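Local coordinates for protein uracil-dna glycosylase (Deinococcus radiodurans, PDB 4UQM) that belongs to the uracil-DNA glycosylase superfamily, has an alpha/beta fold built round a parallel beta-sheet, and binds nucleic acid in this structure, at residues K52-Y57 with T146-Q151; A170-E175 with L193-N198; I181-Y186 with I202-P207. The protein carries 1 engineered substitution. All coordinates share one frame; numbering follows the deposited sequence.

Contact 1 of 3, residues K52-Y57 with T146-Q151; sequences KEYTIY and TVRAAQ. Engineered in segment 146-151: Ala-150 (natural residue Gly).
Tyr-57 and Val-147 are the hydrogen-bonded pair of a small two-stranded antiparallel sheet, strand 56-57 against strand 147-148. Tyr-57 N donates to Val-147 O at 2.9 Å, and Val-147 N returns a more bent bond to Tyr-57 O, also 2.9 Å, with 144° at the hydrogen. Past the strand ends Ala-149 N continues the ladder with a bond to Thr-55 O, 2.9 Å long. Next comes a type II turn, Arg-148 to Gln-151, in which the engineered Ala-150 adopts positive phi.

Stacking dominates the face that Ile-56 and Arg-148 share. The guanidinium of Arg-148 lies flat on the ring of Tyr-54, the planes only 2° apart. The extended start of the arginine chain brings CD over the middle of the ring, 3.6 Å from its centroid; the bend at chi3 (-54°) then lays NE and the guanidinium along the ring, CZ 4.1 Å from that centroid. A CH-pi and a cation-pi contact thus share one face. Tyrosine, just beyond helix 38-53, suits this place by its broad flat surface.

Apolar packing fills both sides of the ribbon. Ile-56 CD1 reaches Arg-148 CA at 3.7 Å, and its CG2 branch turns to Thr-146 CB, whose hydroxyl bonds with His-155 and Trp-160. On the other face Tyr-57 CE2 meets the small methyl Ala-149 CB obliquely at 3.5 Å.

Since Glu-50 also forms a salt bridge with Arg-148 NE, the arginine is gripped by ring and carboxylate together, which fixes the guanidinium's rotation, and the carboxylate probably offsets part of its positive charge.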
loop_
_atom_site.group_PDB
_atom_site.type_symbol
_atom_site.label_atom_id
_atom_site.label_comp_id
_atom_site.label_asym_id
_atom_site.label_seq_id
_atom_site.Cartn_x
_atom_site.Cartn_y
_atom_site.Cartn_z
ATOM N N LYS A 52 7.658 15.196 17.245
ATOM C CA LYS A 52 7.794 16.153 18.340
ATOM C C LYS A 52 7.059 17.448 18.036
ATOM O O LYS A 52 6.411 18.019 18.923
ATOM C CB LYS A 52 9.274 16.423 18.593
ATOM C CG LYS A 52 9.602 17.493 19.607
ATOM C CD LYS A 52 11.133 17.670 19.690
ATOM C CE LYS A 52 11.578 18.793 20.609
ATOM N NZ LYS A 52 12.932 19.226 20.200
ATOM N N GLU A 53 7.162 17.916 16.795
ATOM C CA GLU A 53 6.704 19.272 16.451
ATOM C C GLU A 53 5.348 19.314 15.808
ATOM O O GLU A 53 4.764 20.366 15.738
ATOM C CB GLU A 53 7.726 19.987 15.557
ATOM C CG GLU A 53 9.109 20.178 16.184
ATOM C CD GLU A 53 9.103 21.084 17.398
ATOM O OE1 GLU A 53 8.062 21.695 17.624
ATOM O OE2 GLU A 53 10.140 21.217 18.065
ATOM N N TYR A 54 4.877 18.180 15.265
ATOM C CA TYR A 54 3.600 18.112 14.507
ATOM C C TYR A 54 2.835 16.879 14.833
ATOM O O TYR A 54 3.351 16.013 15.496
ATOM C CB TYR A 54 3.919 18.049 13.034
ATOM C CG TYR A 54 4.621 19.243 12.470
ATOM C CD1 TYR A 54 3.924 20.438 12.314
ATOM C CD2 TYR A 54 5.928 19.164 12.008
ATOM C CE1 TYR A 54 4.538 21.548 11.722
ATOM C CE2 TYR A 54 6.543 20.263 11.410
ATOM C CZ TYR A 54 5.855 21.442 11.262
ATOM O OH TYR A 54 6.460 22.561 10.643
ATOM N N THR A 55 1.585 16.829 14.364
ATOM C CA THR A 55 0.812 15.614 14.349
ATOM C C THR A 55 1.166 14.869 13.070
ATOM O O THR A 55 0.949 15.406 11.974
ATOM C CB THR A 55 -0.677 15.933 14.435
ATOM O OG1 THR A 55 -0.961 16.668 15.649
ATOM C CG2 THR A 55 -1.507 14.623 14.394
ATOM N N ILE A 56 1.651 13.659 13.237
ATOM C CA ILE A 56 2.085 12.811 12.111
ATOM C C ILE A 56 1.226 11.530 12.078
ATOM O O ILE A 56 1.028 10.892 13.081
ATOM C CB ILE A 56 3.596 12.411 12.219
ATOM C CG1 ILE A 56 4.473 13.664 12.366
ATOM C CG2 ILE A 56 4.068 11.504 11.121
ATOM C CD1 ILE A 56 4.320 14.669 11.231
ATOM N N TYR A 57 0.792 11.139 10.870
ATOM C CA TYR A 57 -0.019 9.974 10.661
ATOM C C TYR A 57 0.725 8.970 9.771
ATOM O O TYR A 57 1.573 9.339 8.974
ATOM C CB TYR A 57 -1.320 10.373 9.967
ATOM C CG TYR A 57 -2.177 11.340 10.746
ATOM C CD1 TYR A 57 -2.539 11.125 12.067
ATOM C CD2 TYR A 57 -2.615 12.518 10.144
ATOM C CE1 TYR A 57 -3.353 12.029 12.737
ATOM C CE2 TYR A 57 -3.439 13.405 10.800
ATOM C CZ TYR A 57 -3.794 13.170 12.097
ATOM O OH TYR A 57 -4.596 14.073 12.774
ATOM N N THR A 146 4.586 7.899 6.024
ATOM C CA THR A 146 4.059 8.842 7.033
ATOM C C THR A 146 3.695 10.155 6.329
ATOM O O THR A 146 4.098 10.395 5.173
ATOM C CB THR A 146 5.125 9.141 8.114
ATOM O OG1 THR A 146 6.343 9.594 7.517
ATOM C CG2 THR A 146 5.398 7.926 9.007
ATOM N N VAL A 147 2.937 10.992 7.016
ATOM C CA VAL A 147 2.524 12.294 6.499
ATOM C C VAL A 147 2.211 13.223 7.648
ATOM O O VAL A 147 1.774 12.801 8.713
ATOM C CB VAL A 147 1.296 12.123 5.590
ATOM C CG1 VAL A 147 0.079 11.595 6.350
ATOM C CG2 VAL A 147 0.961 13.412 4.855
ATOM N N ARG A 148 2.507 14.494 7.473
ATOM C CA ARG A 148 2.084 15.522 8.435
ATOM C C ARG A 148 0.597 15.821 8.256
ATOM O O ARG A 148 0.083 15.888 7.110
ATOM C CB ARG A 148 2.925 16.789 8.214
ATOM C CG ARG A 148 2.909 17.797 9.320
ATOM C CD ARG A 148 3.766 18.988 8.914
ATOM N NE ARG A 148 5.172 18.728 8.489
ATOM C CZ ARG A 148 5.954 19.587 7.855
ATOM N NH1 ARG A 148 5.546 20.803 7.547
ATOM N NH2 ARG A 148 7.168 19.269 7.534
ATOM N N ALA A 149 -0.113 15.981 9.367
ATOM C CA ALA A 149 -1.518 16.308 9.320
ATOM C C ALA A 149 -1.845 17.422 8.371
ATOM O O ALA A 149 -1.150 18.424 8.325
ATOM C CB ALA A 149 -2.028 16.644 10.722
ATOM N N ALA A 150 -2.915 17.241 7.619
ATOM C CA ALA A 150 -3.413 18.210 6.665
ATOM C C ALA A 150 -2.588 18.527 5.447
ATOM O O ALA A 150 -3.033 19.376 4.659
ATOM C CB ALA A 150 -3.825 19.507 7.365
ATOM N N GLN A 151 -1.462 17.828 5.222
ATOM C CA GLN A 151 -0.508 18.217 4.193
ATOM C C GLN A 151 -0.058 17.006 3.329
ATOM O O GLN A 151 0.910 16.310 3.661
ATOM C CB GLN A 151 0.685 18.863 4.885
ATOM C CG GLN A 151 0.387 20.154 5.614
ATOM C CD GLN A 151 1.519 20.664 6.543
ATOM O OE1 GLN A 151 2.706 20.629 6.166
ATOM N NE2 GLN A 151 1.148 21.188 7.732
#

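Contact 2 of 3, residues A170-E175 with L193-N198; sequences AVNAKE and LITGKN
Residues 172-175, where helix 160-172 gives way to loop, run nearly along 193-198, 23° apart in direction, and the two come nearest at Asn-172 and Gly-196, whose CA atoms are 5.7 Å apart. Both are helix-to-strand connections of the alpha/beta fold: one leads on to strand 179-183, the other to strand 200-204, so they meet near the N-terminal ends of these parallel strands.

Asn-172 carries most of the contact from the C-terminal part of helix 160-172. With CG anti to the backbone N (chi1 -178°), its amide extends to the loop and uses both ends. OD1 takes Gly-196 N at 2.9 Å, in the carbonyl plane on a lone pair, and a weak bond from Thr-195 N at 3.1 Å. ND2 donates a hydrogen bond to Thr-195 OG1, also 3.1 Å away, lying somewhat out of the amide plane. Asparagine fits because it can accept from two consecutive peptide N-H groups while donating to a neighbouring hydroxyl, and this fixes which way its amide is flipped. Glycine suits position 196, where the backbone closes on Asn-172 and any side chain would point toward Asn-172 O and crowd it; that carbonyl itself bonds to His-199.

Ile-194 touches Asn-172 OD1 with its CA, but the branched side chain goes inward to Ile-168 and Phe-180, tying the loop to the apolar layer beneath. Farther along, a second asparagine, this one on the loop, reaches back to the other segment: Asn-198 ND2 donates to the backbone Glu-175 O at 2.9 Å, the acceptor close to the amide plane and the N-H...O angle 166°.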
loop_
_atom_site.group_PDB
_atom_site.type_symbol
_atom_site.label_atom_id
_atom_site.label_comp_id
_atom_site.label_asym_id
_atom_site.label_seq_id
_atom_site.Cartn_x
_atom_site.Cartn_y
_atom_site.Cartn_z
ATOM N N ALA A 170 12.194 -6.560 -3.048
ATOM C CA ALA A 170 12.064 -7.879 -2.410
ATOM C C ALA A 170 10.912 -8.688 -3.023
ATOM O O ALA A 170 11.019 -9.911 -3.246
ATOM C CB ALA A 170 11.824 -7.716 -0.939
ATOM N N VAL A 171 9.797 -8.009 -3.288
ATOM C CA VAL A 171 8.659 -8.651 -3.955
ATOM C C VAL A 171 9.029 -9.009 -5.391
ATOM O O VAL A 171 8.709 -10.104 -5.841
ATOM C CB VAL A 171 7.429 -7.735 -3.899
ATOM C CG1 VAL A 171 6.267 -8.348 -4.618
ATOM C CG2 VAL A 171 7.035 -7.479 -2.427
ATOM N N ASN A 172 9.716 -8.110 -6.111
ATOM C CA ASN A 172 10.111 -8.408 -7.495
ATOM C C ASN A 172 11.027 -9.628 -7.623
ATOM O O ASN A 172 11.016 -10.355 -8.618
ATOM C CB ASN A 172 10.844 -7.201 -8.050
ATOM C CG ASN A 172 11.256 -7.385 -9.475
ATOM O OD1 ASN A 172 10.410 -7.468 -10.369
ATOM N ND2 ASN A 172 12.543 -7.444 -9.716
ATOM N N ALA A 173 11.838 -9.848 -6.606
ATOM C CA ALA A 173 12.711 -11.024 -6.549
ATOM C C ALA A 173 11.949 -12.355 -6.426
ATOM O O ALA A 173 12.562 -13.425 -6.608
ATOM C CB ALA A 173 13.706 -10.884 -5.401
ATOM N N LYS A 174 10.662 -12.327 -6.068
ATOM C CA LYS A 174 9.883 -13.577 -6.046
ATOM C C LYS A 174 9.734 -14.125 -7.461
ATOM O O LYS A 174 9.569 -13.365 -8.424
ATOM C CB LYS A 174 8.509 -13.363 -5.418
ATOM C CG LYS A 174 8.494 -13.012 -3.921
ATOM C CD LYS A 174 7.172 -12.361 -3.539
ATOM C CE LYS A 174 5.950 -13.180 -3.757
ATOM N NZ LYS A 174 5.383 -13.810 -2.588
ATOM N N GLU A 175 9.725 -15.443 -7.559
ATOM C CA GLU A 175 9.620 -16.130 -8.843
ATOM C C GLU A 175 8.168 -16.187 -9.333
ATOM O O GLU A 175 7.901 -15.931 -10.502
ATOM C CB GLU A 175 10.312 -17.506 -8.763
ATOM C CG GLU A 175 11.809 -17.327 -8.423
ATOM C CD GLU A 175 12.623 -18.585 -8.132
ATOM O OE1 GLU A 175 12.239 -19.399 -7.227
ATOM O OE2 GLU A 175 13.724 -18.696 -8.754
ATOM N N LEU A 193 11.707 -0.679 -11.429
ATOM C CA LEU A 193 12.240 -1.719 -10.548
ATOM C C LEU A 193 11.567 -3.059 -10.791
ATOM O O LEU A 193 12.056 -4.082 -10.278
ATOM C CB LEU A 193 11.988 -1.324 -9.077
ATOM C CG LEU A 193 12.652 -0.018 -8.644
ATOM C CD1 LEU A 193 12.276 0.292 -7.206
ATOM C CD2 LEU A 193 14.138 -0.007 -8.900
ATOM N N ILE A 194 10.402 -3.066 -11.453
ATOM C CA ILE A 194 9.628 -4.286 -11.649
ATOM C C ILE A 194 10.067 -4.994 -12.961
ATOM O O ILE A 194 9.543 -4.794 -14.037
ATOM C CB ILE A 194 8.126 -4.032 -11.552
ATOM C CG1 ILE A 194 7.810 -3.349 -10.194
ATOM C CG2 ILE A 194 7.382 -5.361 -11.655
ATOM C CD1 ILE A 194 6.596 -2.503 -10.237
ATOM N N THR A 195 11.112 -5.783 -12.842
ATOM C CA THR A 195 11.746 -6.450 -13.975
ATOM C C THR A 195 11.476 -7.938 -14.035
ATOM O O THR A 195 11.820 -8.591 -15.031
ATOM C CB THR A 195 13.266 -6.315 -13.822
ATOM O OG1 THR A 195 13.651 -6.875 -12.553
ATOM C CG2 THR A 195 13.689 -4.885 -13.868
ATOM N N GLY A 196 10.878 -8.512 -12.995
ATOM C CA GLY A 196 10.692 -9.967 -12.985
ATOM C C GLY A 196 9.851 -10.448 -14.162
ATOM O O GLY A 196 8.778 -9.859 -14.425
ATOM N N LYS A 197 10.309 -11.504 -14.854
ATOM C CA LYS A 197 9.653 -11.946 -16.096
ATOM C C LYS A 197 8.189 -12.363 -15.876
ATOM O O LYS A 197 7.362 -12.257 -16.788
ATOM C CB LYS A 197 10.413 -13.092 -16.787
ATOM C CG LYS A 197 10.523 -14.425 -16.032
ATOM C CD LYS A 197 11.283 -15.501 -16.839
ATOM N N ASN A 198 7.886 -12.851 -14.681
ATOM C CA ASN A 198 6.521 -13.288 -14.409
ATOM C C ASN A 198 5.611 -12.275 -13.819
ATOM O O ASN A 198 4.427 -12.569 -13.594
ATOM C CB ASN A 198 6.527 -14.502 -13.503
ATOM C CG ASN A 198 7.130 -15.698 -14.176
ATOM O OD1 ASN A 198 6.920 -15.956 -15.385
ATOM N ND2 ASN A 198 7.907 -16.450 -13.405
#

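Contact 3 of 3, residues I181-Y186 with I202-P207; sequences ILWGSY and IESGHP. With nucleotides of chain B.
Strands 179-183 and 200-204, the two ends of a beta-alpha-beta unit with helix 185-188 between them, are joined side by side in parallel. Leu-182 N donates to Ile-202 O at 2.8 Å, Leu-182 O accepts from Ser-204 N at 3.0 Å, and Gly-184 N bonds to Ser-204 O at 2.9 Å. Trp-183 projects on the face shared with Ile-181 and Ser-204; Pro-207 CG lies over one side of its indole and Ile-181 CG2 over the other, both toward the rim. A water bridges the indole to the serine, accepting from Trp-183 NE1 at 2.9 Å and donating to Ser-204 OG, whose own proton goes to Gly-205 O, 2.8 Å from OG.

Strand 200-204 is outermost in the four-stranded sheet of order 2-1-3-4, and Glu-203 on its other face forms salt bridges with Arg-188 and Lys-191. Past the strand ends the backbone forms a phosphate site. Ser-185 N points almost straight at OP2 of nucleotide DT11 of chain B, 2.8 Å away with 175° at the hydrogen, and His-206 N holds OP1 of the same phosphate at 2.9 Å. Glycine suits position 184 because at phi 105° a CB would jam against the preceding carbonyl O and crowd His-206 CB; Gly-205 CA lies close to OP1. The imidazole turns aside, its CD2 edge toward Trp-183 O and its ND1 bonded to Ser-208 N.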
loop_
_atom_site.group_PDB
_atom_site.type_symbol
_atom_site.label_atom_id
_atom_site.label_comp_id
_atom_site.label_asym_id
_atom_site.label_seq_id
_atom_site.Cartn_x
_atom_site.Cartn_y
_atom_site.Cartn_z
ATOM N N ILE A 181 0.116 -2.906 -8.687
ATOM C CA ILE A 181 -0.834 -1.843 -9.054
ATOM C C ILE A 181 -0.291 -0.527 -8.513
ATOM O O ILE A 181 -0.212 -0.321 -7.321
ATOM C CB ILE A 181 -2.260 -2.107 -8.465
ATOM C CG1 ILE A 181 -2.783 -3.484 -8.908
ATOM C CG2 ILE A 181 -3.217 -0.966 -8.799
ATOM C CD1 ILE A 181 -4.086 -3.836 -8.186
ATOM N N LEU A 182 0.097 0.365 -9.451
ATOM C CA LEU A 182 0.777 1.628 -9.098
ATOM C C LEU A 182 -0.238 2.727 -9.318
ATOM O O LEU A 182 -0.591 3.053 -10.477
ATOM C CB LEU A 182 2.024 1.794 -9.968
ATOM C CG LEU A 182 2.986 0.581 -9.950
ATOM C CD1 LEU A 182 4.207 0.890 -10.831
ATOM C CD2 LEU A 182 3.403 0.211 -8.531
ATOM N N TRP A 183 -0.698 3.323 -8.214
ATOM C CA TRP A 183 -1.697 4.374 -8.253
ATOM C C TRP A 183 -1.075 5.723 -7.956
ATOM O O TRP A 183 -0.781 6.020 -6.791
ATOM C CB TRP A 183 -2.807 4.109 -7.216
ATOM C CG TRP A 183 -3.785 3.013 -7.705
ATOM C CD1 TRP A 183 -4.013 2.601 -8.994
ATOM C CD2 TRP A 183 -4.686 2.274 -6.881
ATOM N NE1 TRP A 183 -5.023 1.640 -9.022
ATOM C CE2 TRP A 183 -5.437 1.431 -7.723
ATOM C CE3 TRP A 183 -4.946 2.252 -5.515
ATOM C CZ2 TRP A 183 -6.418 0.575 -7.191
ATOM C CZ3 TRP A 183 -5.898 1.398 -5.020
ATOM C CH2 TRP A 183 -6.588 0.568 -5.845
ATOM N N GLY A 184 -0.937 6.536 -8.999
ATOM C CA GLY A 184 -0.437 7.894 -8.888
ATOM C C GLY A 184 0.985 8.059 -9.381
ATOM O O GLY A 184 1.773 7.097 -9.486
ATOM N N SER A 185 1.337 9.316 -9.633
ATOM C CA SER A 185 2.632 9.607 -10.213
ATOM C C SER A 185 3.795 9.181 -9.306
ATOM O O SER A 185 4.832 8.717 -9.781
ATOM C CB SER A 185 2.728 11.084 -10.532
ATOM O OG SER A 185 1.734 11.455 -11.501
ATOM N N TYR A 186 3.640 9.398 -8.004
ATOM C CA TYR A 186 4.754 9.038 -7.090
ATOM C C TYR A 186 4.939 7.514 -6.995
ATOM O O TYR A 186 6.088 7.020 -7.091
ATOM C CB TYR A 186 4.554 9.688 -5.708
ATOM C CG TYR A 186 4.826 11.185 -5.791
ATOM C CD1 TYR A 186 3.843 12.094 -6.155
ATOM C CD2 TYR A 186 6.127 11.691 -5.641
ATOM C CE1 TYR A 186 4.116 13.417 -6.299
ATOM C CE2 TYR A 186 6.420 13.011 -5.810
ATOM C CZ TYR A 186 5.416 13.877 -6.174
ATOM O OH TYR A 186 5.683 15.217 -6.351
ATOM N N ILE A 202 0.227 -2.805 -13.480
ATOM C CA ILE A 202 -0.940 -2.033 -13.833
ATOM C C ILE A 202 -0.747 -0.649 -13.245
ATOM O O ILE A 202 -0.440 -0.517 -12.057
ATOM C CB ILE A 202 -2.209 -2.705 -13.266
ATOM C CG1 ILE A 202 -2.387 -4.057 -13.902
ATOM C CG2 ILE A 202 -3.435 -1.817 -13.518
ATOM C CD1 ILE A 202 -3.377 -4.963 -13.186
ATOM N N GLU A 203 -0.904 0.401 -14.052
ATOM C CA GLU A 203 -0.637 1.735 -13.561
ATOM C C GLU A 203 -1.740 2.672 -13.977
ATOM O O GLU A 203 -2.297 2.560 -15.069
ATOM C CB GLU A 203 0.762 2.223 -13.968
ATOM C CG GLU A 203 0.960 2.472 -15.403
ATOM C CD GLU A 203 2.427 2.764 -15.726
ATOM O OE1 GLU A 203 3.114 3.488 -14.978
ATOM O OE2 GLU A 203 2.925 2.149 -16.636
ATOM N N SER A 204 -1.999 3.646 -13.114
ATOM C CA SER A 204 -2.987 4.684 -13.422
ATOM C C SER A 204 -2.793 5.873 -12.525
ATOM O O SER A 204 -1.920 5.879 -11.660
ATOM C CB SER A 204 -4.434 4.183 -13.226
ATOM O OG SER A 204 -4.749 4.015 -11.861
ATOM N N GLY A 205 -3.633 6.875 -12.715
ATOM C CA GLY A 205 -3.745 7.912 -11.715
ATOM C C GLY A 205 -4.279 7.387 -10.382
ATOM O O GLY A 205 -4.906 6.316 -10.269
ATOM N N HIS A 206 -4.080 8.192 -9.361
ATOM C CA HIS A 206 -4.544 7.884 -8.040
ATOM C C HIS A 206 -6.060 8.001 -7.912
ATOM O O HIS A 206 -6.688 8.813 -8.598
ATOM C CB HIS A 206 -3.795 8.886 -7.100
ATOM C CG HIS A 206 -3.904 8.586 -5.648
ATOM N ND1 HIS A 206 -5.014 8.931 -4.923
ATOM C CD2 HIS A 206 -3.058 7.964 -4.787
ATOM C CE1 HIS A 206 -4.845 8.561 -3.669
ATOM N NE2 HIS A 206 -3.666 7.974 -3.563
ATOM N N PRO A 207 -6.660 7.211 -7.005
ATOM C CA PRO A 207 -8.137 7.276 -6.915
ATOM C C PRO A 207 -8.730 8.488 -6.131
ATOM O O PRO A 207 -9.933 8.643 -6.051
ATOM C CB PRO A 207 -8.485 5.997 -6.166
ATOM C CG PRO A 207 -7.234 5.634 -5.369
ATOM C CD PRO A 207 -6.108 6.047 -6.291
ATOM P P DT B 11 -1.710 11.506 -9.527
ATOM O OP1 DT B 11 -2.225 10.273 -10.154
ATOM O OP2 DT B 11 -0.348 11.484 -8.913
ATOM O "O5'" DT B 11 -1.667 12.633 -10.672
ATOM C "C5'" DT B 11 -2.632 12.559 -11.744
ATOM C "C4'" DT B 11 -2.237 13.612 -12.755
ATOM O "O4'" DT B 11 -2.511 14.936 -12.216
ATOM C "C3'" DT B 11 -0.747 13.590 -13.107
ATOM O "O3'" DT B 11 -0.641 14.091 -14.434
ATOM C "C2'" DT B 11 -0.184 14.750 -12.315
ATOM C "C1'" DT B 11 -1.369 15.715 -12.386
ATOM N N1 DT B 11 -1.382 16.826 -11.425
ATOM C C2 DT B 11 -1.841 18.044 -11.877
ATOM O O2 DT B 11 -2.324 18.199 -12.984
ATOM N N3 DT B 11 -1.764 19.058 -10.961
ATOM C C4 DT B 11 -1.272 18.978 -9.664
ATOM O O4 DT B 11 -1.283 19.964 -8.941
ATOM C C5 DT B 11 -0.798 17.681 -9.264
ATOM C C7 DT B 11 -0.256 17.504 -7.878
ATOM C C6 DT B 11 -0.878 16.680 -10.147
HETATM O O HOH W 1 -5.940 1.560 -11.810
#

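How the contacts relate
Along the chain contact 1 closes before the others open, whereas contacts 2 and 3 interleave: 170-175, 181-186, 193-198, 202-207. Contacts 2 and 3 share strands 179-183 and 200-204: contact 2 joins the connections leading into them, contact 3 the strands themselves and the turns beyond. Their centres are 18 Å apart, and they touch where Ile-194 CD1 meets Leu-182 CD1 at 4.2 Å. Contact 1, in a separate antiparallel pair, lies across the chain's centre from contact 2, centres 33 Å apart, and its nearest atom is about 5 Å from the nucleic acid. One sheet thus carries both contact 2, toward the strand starts, and contact 3, which holds the nucleotide phosphate at their far ends.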